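Local coordinates for RagB/SusD domain protein (Flavobacterium johnsoniae, PDB 5J5U) that probably binds chitin or its oligosaccharides as a SusD-like protein of a chitin utilization locus, associated with the outer membrane, at residues L192-S197 with R350-G355; D258-L263 with Y411-I416; L276-T281 with A367-L372. One frame throughout, in Å; residues are numbered along the deposited sequence.

Overall arrangement
The three contacts lie in one largely helical chain of the SusD-like family, which is placed in the TPR clan. Their segments come in the order 192-197, 258-263, 276-281, 350-355, 367-372 and 411-416: contact 3 is enclosed within the span of contact 2, while contact 1 interleaves with both. Contacts 2 and 3 are neighbours, centres about 12 Å apart; helices 262-270 and 276-279 follow each other in sequence, and Leu-279 reaches the apolar cluster of contact 2. The centre of contact 1 is about 26 Å from that of contact 2, which it meets only loosely through Arg-195 and Tyr-411, and about 27 Å from that of contact 3. Each contact joins segments 86 to 153 residues apart, so sequence-distant parts of one helical fold meet through side chains.

Contact 1. Residues L192-S197 with R350-G355; sequences LAMRIS and RGWVAG
Bends at chi2 and chi3 (91°) fold the end of Met-194 round to Trp-352, whose chi1 of -69° sets CG opposite its own carbonyl carbon and sends the indole toward helix 178-195. The result is a Met-aromatic contact, made at the rim of the ring. Met-194 CE lies in the indole plane, 3.5 Å from Trp-352 CZ3, and Met-194 SD stands 5.1 Å from the centroid of the six-membered ring of Trp-352, 69° off its normal; the two side chains run antiparallel alongside one another. Ser-197, just beyond the helix, meets the same rim with its CB, 3.5 Å from Trp-352 CH2. An alanine in place of Trp-352 would remove this rim and is likely to leave the methyl of Met-194 and the CB of Ser-197 facing a gap.

Arg-350 ends the run out of helix 337-349, where Gly-351 closes a Schellman motif, and its extended chain passes over one indole face, CD lying 3.6 Å above the plane. Its NH2 forms salt bridges with Glu-346 and Glu-198, whereas the hydroxyl of Ser-197 is hydrogen-bonded to Arg-424. Against Ser-197 the guanidinium turns a face and makes only van der Waals contact: Ser-197 CB sits 3.9 Å above its plane, off centre and near its edge.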
loop_
_atom_site.group_PDB
_atom_site.type_symbol
_atom_site.label_atom_id
_atom_site.label_comp_id
_atom_site.label_asym_id
_atom_site.label_seq_id
_atom_site.Cartn_x
_atom_site.Cartn_y
_atom_site.Cartn_z
ATOM N N LEU A 192 -10.710 -3.870 -2.683
ATOM C CA LEU A 192 -10.696 -5.086 -3.501
ATOM C C LEU A 192 -11.640 -4.924 -4.711
ATOM O O LEU A 192 -11.325 -5.365 -5.823
ATOM C CB LEU A 192 -11.063 -6.298 -2.642
ATOM C CG LEU A 192 -10.052 -6.501 -1.504
ATOM C CD1 LEU A 192 -10.561 -7.413 -0.433
ATOM C CD2 LEU A 192 -8.724 -7.017 -2.019
ATOM N N ALA A 193 -12.784 -4.276 -4.502
ATOM C CA ALA A 193 -13.726 -4.079 -5.588
ATOM C C ALA A 193 -13.106 -3.268 -6.690
ATOM O O ALA A 193 -13.195 -3.634 -7.860
ATOM C CB ALA A 193 -14.999 -3.390 -5.098
ATOM N N MET A 194 -12.465 -2.158 -6.330
ATOM C CA MET A 194 -11.842 -1.332 -7.362
ATOM C C MET A 194 -10.693 -2.086 -8.013
ATOM O O MET A 194 -10.454 -1.940 -9.220
ATOM C CB MET A 194 -11.376 0.008 -6.793
ATOM C CG MET A 194 -12.551 0.911 -6.356
ATOM S SD MET A 194 -13.888 1.149 -7.575
ATOM C CE MET A 194 -14.969 -0.158 -7.141
ATOM N N ARG A 195 -10.010 -2.931 -7.243
ATOM C CA ARG A 195 -8.840 -3.579 -7.825
ATOM C C ARG A 195 -9.235 -4.522 -8.986
ATOM O O ARG A 195 -8.442 -4.740 -9.891
ATOM C CB ARG A 195 -8.031 -4.324 -6.756
ATOM C CG ARG A 195 -6.626 -4.677 -7.233
ATOM C CD ARG A 195 -5.609 -4.488 -6.117
ATOM N NE ARG A 195 -5.479 -3.086 -5.728
ATOM C CZ ARG A 195 -5.129 -2.695 -4.512
ATOM N NH1 ARG A 195 -4.862 -3.609 -3.591
ATOM N NH2 ARG A 195 -5.034 -1.400 -4.217
ATOM N N ILE A 196 -10.445 -5.075 -8.965
ATOM C CA ILE A 196 -10.890 -5.913 -10.084
ATOM C C ILE A 196 -11.805 -5.212 -11.085
ATOM O O ILE A 196 -12.566 -5.871 -11.786
ATOM C CB ILE A 196 -11.605 -7.191 -9.599
ATOM C CG1 ILE A 196 -12.817 -6.829 -8.738
ATOM C CG2 ILE A 196 -10.625 -8.093 -8.859
ATOM C CD1 ILE A 196 -13.653 -8.014 -8.342
ATOM N N SER A 197 -11.701 -3.889 -11.182
ATOM C CA SER A 197 -12.566 -3.116 -12.073
ATOM C C SER A 197 -12.290 -3.456 -13.534
ATOM O O SER A 197 -13.206 -3.470 -14.350
ATOM C CB SER A 197 -12.375 -1.610 -11.854
ATOM O OG SER A 197 -11.058 -1.217 -12.204
ATOM N N ARG A 350 -17.672 6.064 -12.634
ATOM C CA ARG A 350 -18.090 4.918 -13.428
ATOM C C ARG A 350 -19.593 4.671 -13.325
ATOM O O ARG A 350 -20.127 3.772 -13.966
ATOM C CB ARG A 350 -17.327 3.668 -12.993
ATOM C CG ARG A 350 -15.843 3.691 -13.316
ATOM C CD ARG A 350 -15.127 2.574 -12.577
ATOM N NE ARG A 350 -13.694 2.580 -12.837
ATOM C CZ ARG A 350 -13.113 1.829 -13.758
ATOM N NH1 ARG A 350 -13.855 1.018 -14.504
ATOM N NH2 ARG A 350 -11.799 1.883 -13.923
ATOM N N GLY A 351 -20.269 5.453 -12.495
ATOM C CA GLY A 351 -21.692 5.274 -12.299
ATOM C C GLY A 351 -22.018 4.059 -11.456
ATOM O O GLY A 351 -23.134 3.537 -11.508
ATOM N N TRP A 352 -21.033 3.582 -10.703
ATOM C CA TRP A 352 -21.220 2.395 -9.880
ATOM C C TRP A 352 -21.894 2.700 -8.538
ATOM O O TRP A 352 -22.661 1.890 -8.030
ATOM C CB TRP A 352 -19.875 1.714 -9.648
ATOM C CG TRP A 352 -19.290 1.078 -10.884
ATOM C CD1 TRP A 352 -19.849 1.037 -12.135
ATOM C CD2 TRP A 352 -18.054 0.353 -10.975
ATOM N NE1 TRP A 352 -19.027 0.348 -13.002
ATOM C CE2 TRP A 352 -17.924 -0.087 -12.316
ATOM C CE3 TRP A 352 -17.044 0.031 -10.056
ATOM C CZ2 TRP A 352 -16.822 -0.823 -12.759
ATOM C CZ3 TRP A 352 -15.950 -0.703 -10.500
ATOM C CH2 TRP A 352 -15.851 -1.122 -11.845
ATOM N N VAL A 353 -21.622 3.872 -7.973
ATOM C CA VAL A 353 -22.256 4.280 -6.717
ATOM C C VAL A 353 -22.897 5.646 -6.900
ATOM O O VAL A 353 -22.590 6.361 -7.868
ATOM C CB VAL A 353 -21.265 4.344 -5.525
ATOM C CG1 VAL A 353 -20.620 2.974 -5.287
ATOM C CG2 VAL A 353 -20.200 5.425 -5.739
ATOM N N ALA A 354 -23.792 6.004 -5.977
ATOM C CA ALA A 354 -24.552 7.252 -6.086
ATOM C C ALA A 354 -23.800 8.461 -5.542
ATOM O O ALA A 354 -23.367 8.478 -4.390
ATOM C CB ALA A 354 -25.895 7.112 -5.369
ATOM N N GLY A 355 -23.644 9.483 -6.373
ATOM C CA GLY A 355 -23.081 10.728 -5.888
ATOM C C GLY A 355 -22.220 11.465 -6.885
ATOM O O GLY A 355 -22.105 11.062 -8.039
#

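Contact 2. Residues D258-L263 with Y411-I416; sequences DHFSSL and YLFNSI
Phe-260 places one corner of its ring against two neighbouring side chains, Leu-412 and Phe-413, and this small cluster shows how a tight turn can present a hydrophobic surface. The turn is a type II beta turn from Tyr-411 to Asn-414, closed by the bond from Asn-414 N to Tyr-411 O at 2.9 Å. Phe-413 occupies its third position with a positive phi of 70°. Leu-412 extends CG away from its backbone N (chi1 -167°), which brings that atom over the centre of the Phe-413 ring, 3.9 Å above the plane, and carries CD2 forward to Phe-260. Phe-260 in turn holds CG opposite its carbonyl carbon (chi1 -63°), its ring sent toward the turn. There Leu-412 CD2 approaches Phe-260 CE1 to 3.9 Å. Phe-413 CE1 lies 4.1 Å from the same Phe-260 CE1, at the ring's edge and near its plane, and Phe-413 CZ is as far from Phe-260 CZ. The side chain of Phe-260 runs roughly perpendicular to both partners. Leu-279 touches all three, and Tyr-49 of strand 49-50 lies against both phenylalanines. Since the touching groups are all apolar and buried, the join between strand 259-260 and the turn before helix 415-425 rests on shape and exclusion of water, without polar pairing.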
loop_
_atom_site.group_PDB
_atom_site.type_symbol
_atom_site.label_atom_id
_atom_site.label_comp_id
_atom_site.label_asym_id
_atom_site.label_seq_id
_atom_site.Cartn_x
_atom_site.Cartn_y
_atom_site.Cartn_z
ATOM N N ASP A 258 17.633 7.761 1.533
ATOM C CA ASP A 258 16.473 7.792 0.646
ATOM C C ASP A 258 15.912 9.202 0.525
ATOM O O ASP A 258 15.823 9.920 1.518
ATOM C CB ASP A 258 15.365 6.848 1.130
ATOM C CG ASP A 258 15.757 5.375 1.046
ATOM O OD1 ASP A 258 15.944 4.853 -0.088
ATOM O OD2 ASP A 258 15.850 4.731 2.126
ATOM N N HIS A 259 15.542 9.580 -0.703
ATOM C CA HIS A 259 14.827 10.828 -0.996
ATOM C C HIS A 259 13.535 10.501 -1.701
ATOM O O HIS A 259 13.378 9.398 -2.229
ATOM C CB HIS A 259 15.632 11.762 -1.898
ATOM C CG HIS A 259 17.023 12.047 -1.423
ATOM N ND1 HIS A 259 17.425 13.303 -1.013
ATOM C CD2 HIS A 259 18.110 11.247 -1.308
ATOM C CE1 HIS A 259 18.703 13.265 -0.677
ATOM N NE2 HIS A 259 19.140 12.029 -0.839
ATOM N N PHE A 260 12.618 11.461 -1.742
ATOM C CA PHE A 260 11.436 11.326 -2.583
ATOM C C PHE A 260 11.843 11.493 -4.037
ATOM O O PHE A 260 12.850 12.140 -4.349
ATOM C CB PHE A 260 10.344 12.340 -2.188
ATOM C CG PHE A 260 9.823 12.138 -0.790
ATOM C CD1 PHE A 260 9.367 10.895 -0.386
ATOM C CD2 PHE A 260 9.785 13.186 0.120
ATOM C CE1 PHE A 260 8.891 10.685 0.891
ATOM C CE2 PHE A 260 9.295 12.984 1.407
ATOM C CZ PHE A 260 8.849 11.727 1.791
ATOM N N SER A 261 11.103 10.876 -4.940
ATOM C CA SER A 261 11.486 10.955 -6.342
ATOM C C SER A 261 11.165 12.330 -6.935
ATOM O O SER A 261 10.296 13.041 -6.432
ATOM C CB SER A 261 10.789 9.858 -7.135
ATOM O OG SER A 261 9.427 10.178 -7.337
ATOM N N SER A 262 11.855 12.699 -8.006
ATOM C CA SER A 262 11.559 13.954 -8.696
ATOM C C SER A 262 10.100 13.997 -9.178
ATOM O O SER A 262 9.481 15.049 -9.211
ATOM C CB SER A 262 12.525 14.162 -9.872
ATOM O OG SER A 262 12.454 13.091 -10.810
ATOM N N LEU A 263 9.547 12.849 -9.555
ATOM C CA LEU A 263 8.155 12.794 -9.997
ATOM C C LEU A 263 7.190 13.297 -8.892
ATOM O O LEU A 263 6.313 14.151 -9.134
ATOM C CB LEU A 263 7.806 11.369 -10.425
ATOM C CG LEU A 263 6.407 11.124 -11.001
ATOM C CD1 LEU A 263 6.215 11.819 -12.357
ATOM C CD2 LEU A 263 6.130 9.618 -11.092
ATOM N N TYR A 411 -1.072 6.685 -0.876
ATOM C CA TYR A 411 -0.418 5.415 -0.572
ATOM C C TYR A 411 1.060 5.535 -0.302
ATOM O O TYR A 411 1.762 4.522 -0.271
ATOM C CB TYR A 411 -0.602 4.425 -1.715
ATOM C CG TYR A 411 -1.987 3.843 -1.837
ATOM C CD1 TYR A 411 -2.692 3.404 -0.717
ATOM C CD2 TYR A 411 -2.600 3.758 -3.065
ATOM C CE1 TYR A 411 -3.976 2.878 -0.834
ATOM C CE2 TYR A 411 -3.862 3.223 -3.202
ATOM C CZ TYR A 411 -4.552 2.790 -2.092
ATOM O OH TYR A 411 -5.819 2.266 -2.263
ATOM N N LEU A 412 1.551 6.757 -0.125
ATOM C CA LEU A 412 2.953 6.945 0.242
ATOM C C LEU A 412 3.220 6.255 1.578
ATOM O O LEU A 412 2.350 6.267 2.446
ATOM C CB LEU A 412 3.297 8.432 0.304
ATOM C CG LEU A 412 4.781 8.769 0.373
ATOM C CD1 LEU A 412 5.461 8.245 -0.867
ATOM C CD2 LEU A 412 4.994 10.309 0.533
ATOM N N PHE A 413 4.388 5.619 1.710
ATOM C CA PHE A 413 4.737 4.768 2.856
ATOM C C PHE A 413 3.947 3.449 2.906
ATOM O O PHE A 413 4.231 2.590 3.742
ATOM C CB PHE A 413 4.563 5.523 4.184
ATOM C CG PHE A 413 5.208 6.878 4.185
ATOM C CD1 PHE A 413 6.508 7.036 3.740
ATOM C CD2 PHE A 413 4.493 8.007 4.576
ATOM C CE1 PHE A 413 7.099 8.287 3.714
ATOM C CE2 PHE A 413 5.077 9.255 4.556
ATOM C CZ PHE A 413 6.381 9.398 4.135
ATOM N N ASN A 414 2.983 3.287 1.999
ATOM C CA ASN A 414 2.317 2.002 1.765
ATOM C C ASN A 414 2.428 1.671 0.278
ATOM O O ASN A 414 1.433 1.640 -0.446
ATOM C CB ASN A 414 0.841 2.020 2.193
ATOM C CG ASN A 414 0.277 0.614 2.372
ATOM O OD1 ASN A 414 0.896 -0.375 1.957
ATOM N ND2 ASN A 414 -0.910 0.520 2.950
ATOM N N SER A 415 3.664 1.472 -0.164
ATOM C CA SER A 415 3.967 1.414 -1.578
ATOM C C SER A 415 3.421 0.178 -2.276
ATOM O O SER A 415 3.271 0.198 -3.499
ATOM C CB SER A 415 5.480 1.502 -1.807
ATOM O OG SER A 415 5.955 2.773 -1.417
ATOM N N ILE A 416 3.143 -0.884 -1.525
ATOM C CA ILE A 416 2.552 -2.076 -2.108
ATOM C C ILE A 416 1.214 -1.711 -2.786
ATOM O O ILE A 416 0.956 -2.126 -3.927
ATOM C CB ILE A 416 2.347 -3.174 -1.056
ATOM C CG1 ILE A 416 3.689 -3.735 -0.605
ATOM C CG2 ILE A 416 1.472 -4.326 -1.605
ATOM C CD1 ILE A 416 3.557 -4.801 0.488
#

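Contact 3. Residues L276-T281 with A367-L372; sequences LKMLAT and AGIKQL
Leu-372 and Met-278 bury the greatest surface here, with Leu-279 third, and these three side chains interlock. Met-278 leaves helix 276-279 with an extended chi2 and then turns at chi3 (64°), so that its methyl drops onto the other segment. Met-278 CE comes 3.6 Å from Leu-372 CB and equally close to Ile-369 O, so the methyl packs on a side chain and on the backbone of helix 357-371 at once. Nearer its root, Met-278 CB lies 3.9 Å from Leu-372 CD1.

That branch of Leu-372 also meets Leu-279. A chi1 of -60° puts CG beside the backbone N of Leu-372, and an extended chi2 (-170°) then carries CD1 between Met-278 and Leu-279. Leu-279 CD2 touches Leu-372 CD1 at 3.7 Å and Leu-279 CG lies 3.8 Å from it, the two leucine side chains set nearly square to each other. Ile-369 adds a looser contact, its CG2 being 4.4 Å from Met-278 SD. The backbone of the short helix is tied separately: Tyr-324 OH is hydrogen-bonded to Met-278 O, and Gln-322 pairs with the backbone of Leu-279. Apolar side chains meshing between a short helix and a longer one, as here, are in keeping with the predominantly helical SusD-like fold.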
loop_
_atom_site.group_PDB
_atom_site.type_symbol
_atom_site.label_atom_id
_atom_site.label_comp_id
_atom_site.label_asym_id
_atom_site.label_seq_id
_atom_site.Cartn_x
_atom_site.Cartn_y
_atom_site.Cartn_z
ATOM N N LEU A 276 3.759 19.233 0.497
ATOM C CA LEU A 276 5.153 19.363 0.054
ATOM C C LEU A 276 6.179 19.419 1.198
ATOM O O LEU A 276 7.111 18.593 1.253
ATOM C CB LEU A 276 5.305 20.608 -0.828
ATOM C CG LEU A 276 6.712 20.900 -1.349
ATOM C CD1 LEU A 276 7.190 19.741 -2.203
ATOM C CD2 LEU A 276 6.740 22.191 -2.166
ATOM N N LYS A 277 6.006 20.386 2.104
ATOM C CA LYS A 277 6.931 20.577 3.233
ATOM C C LYS A 277 6.572 19.729 4.452
ATOM O O LYS A 277 7.395 19.556 5.362
ATOM C CB LYS A 277 6.993 22.060 3.642
ATOM C CG LYS A 277 7.225 23.015 2.493
ATOM C CD LYS A 277 7.034 24.461 2.948
ATOM C CE LYS A 277 7.614 25.442 1.953
ATOM N NZ LYS A 277 7.431 26.840 2.424
ATOM N N MET A 278 5.350 19.200 4.476
ATOM C CA MET A 278 4.999 18.223 5.497
ATOM C C MET A 278 5.811 16.951 5.260
ATOM O O MET A 278 6.073 16.198 6.193
ATOM C CB MET A 278 3.498 17.910 5.468
ATOM C CG MET A 278 2.593 19.138 5.612
ATOM S SD MET A 278 0.830 18.753 5.538
ATOM C CE MET A 278 0.666 17.732 7.009
ATOM N N LEU A 279 6.195 16.715 4.003
ATOM C CA LEU A 279 6.901 15.485 3.620
ATOM C C LEU A 279 8.404 15.702 3.405
ATOM O O LEU A 279 9.216 14.924 3.887
ATOM C CB LEU A 279 6.289 14.886 2.335
ATOM C CG LEU A 279 4.855 14.365 2.394
ATOM C CD1 LEU A 279 4.295 14.103 1.004
ATOM C CD2 LEU A 279 4.779 13.122 3.243
ATOM N N ALA A 280 8.763 16.750 2.662
ATOM C CA ALA A 280 10.148 16.953 2.229
ATOM C C ALA A 280 10.916 18.016 3.036
ATOM O O ALA A 280 10.377 19.060 3.402
ATOM C CB ALA A 280 10.171 17.326 0.767
ATOM N N THR A 281 12.194 17.755 3.271
ATOM C CA THR A 281 13.079 18.748 3.828
ATOM C C THR A 281 13.712 19.526 2.675
ATOM O O THR A 281 13.955 18.965 1.598
ATOM C CB THR A 281 14.176 18.120 4.669
ATOM O OG1 THR A 281 15.028 17.340 3.823
ATOM C CG2 THR A 281 13.585 17.253 5.770
ATOM N N ALA A 367 -8.586 14.724 3.150
ATOM C CA ALA A 367 -8.286 13.666 4.109
ATOM C C ALA A 367 -6.820 13.194 4.022
ATOM O O ALA A 367 -6.196 12.854 5.035
ATOM C CB ALA A 367 -9.229 12.514 3.900
ATOM N N GLY A 368 -6.268 13.208 2.813
ATOM C CA GLY A 368 -4.888 12.794 2.600
ATOM C C GLY A 368 -3.902 13.830 3.113
ATOM O O GLY A 368 -2.848 13.487 3.662
ATOM N N ILE A 369 -4.251 15.105 2.926
ATOM C CA ILE A 369 -3.427 16.198 3.438
ATOM C C ILE A 369 -3.405 16.172 4.959
ATOM O O ILE A 369 -2.349 16.368 5.569
ATOM C CB ILE A 369 -3.924 17.572 2.944
ATOM C CG1 ILE A 369 -3.790 17.661 1.426
ATOM C CG2 ILE A 369 -3.115 18.702 3.577
ATOM C CD1 ILE A 369 -4.505 18.852 0.829
ATOM N N LYS A 370 -4.544 15.871 5.576
ATOM C CA LYS A 370 -4.602 15.873 7.037
ATOM C C LYS A 370 -4.095 14.598 7.682
ATOM O O LYS A 370 -3.756 14.617 8.867
ATOM C CB LYS A 370 -6.032 16.148 7.538
ATOM C CG LYS A 370 -6.446 17.622 7.412
ATOM C CD LYS A 370 -7.890 17.908 7.842
ATOM C CE LYS A 370 -8.176 19.417 7.746
ATOM N NZ LYS A 370 -9.533 19.801 8.219
ATOM N N GLN A 371 -4.050 13.492 6.933
ATOM C CA GLN A 371 -3.660 12.217 7.542
ATOM C C GLN A 371 -2.187 12.237 7.948
ATOM O O GLN A 371 -1.757 11.461 8.794
ATOM C CB GLN A 371 -3.933 11.047 6.585
ATOM C CG GLN A 371 -2.785 10.744 5.632
ATOM C CD GLN A 371 -3.163 9.767 4.535
ATOM O OE1 GLN A 371 -4.334 9.643 4.173
ATOM N NE2 GLN A 371 -2.167 9.071 3.993
ATOM N N LEU A 372 -1.425 13.151 7.361
ATOM C CA LEU A 372 0.001 13.261 7.657
ATOM C C LEU A 372 0.269 13.823 9.058
ATOM O O LEU A 372 1.378 13.706 9.586
ATOM C CB LEU A 372 0.691 14.145 6.614
ATOM C CG LEU A 372 0.658 13.744 5.140
ATOM C CD1 LEU A 372 1.608 14.638 4.374
ATOM C CD2 LEU A 372 1.051 12.291 4.952
#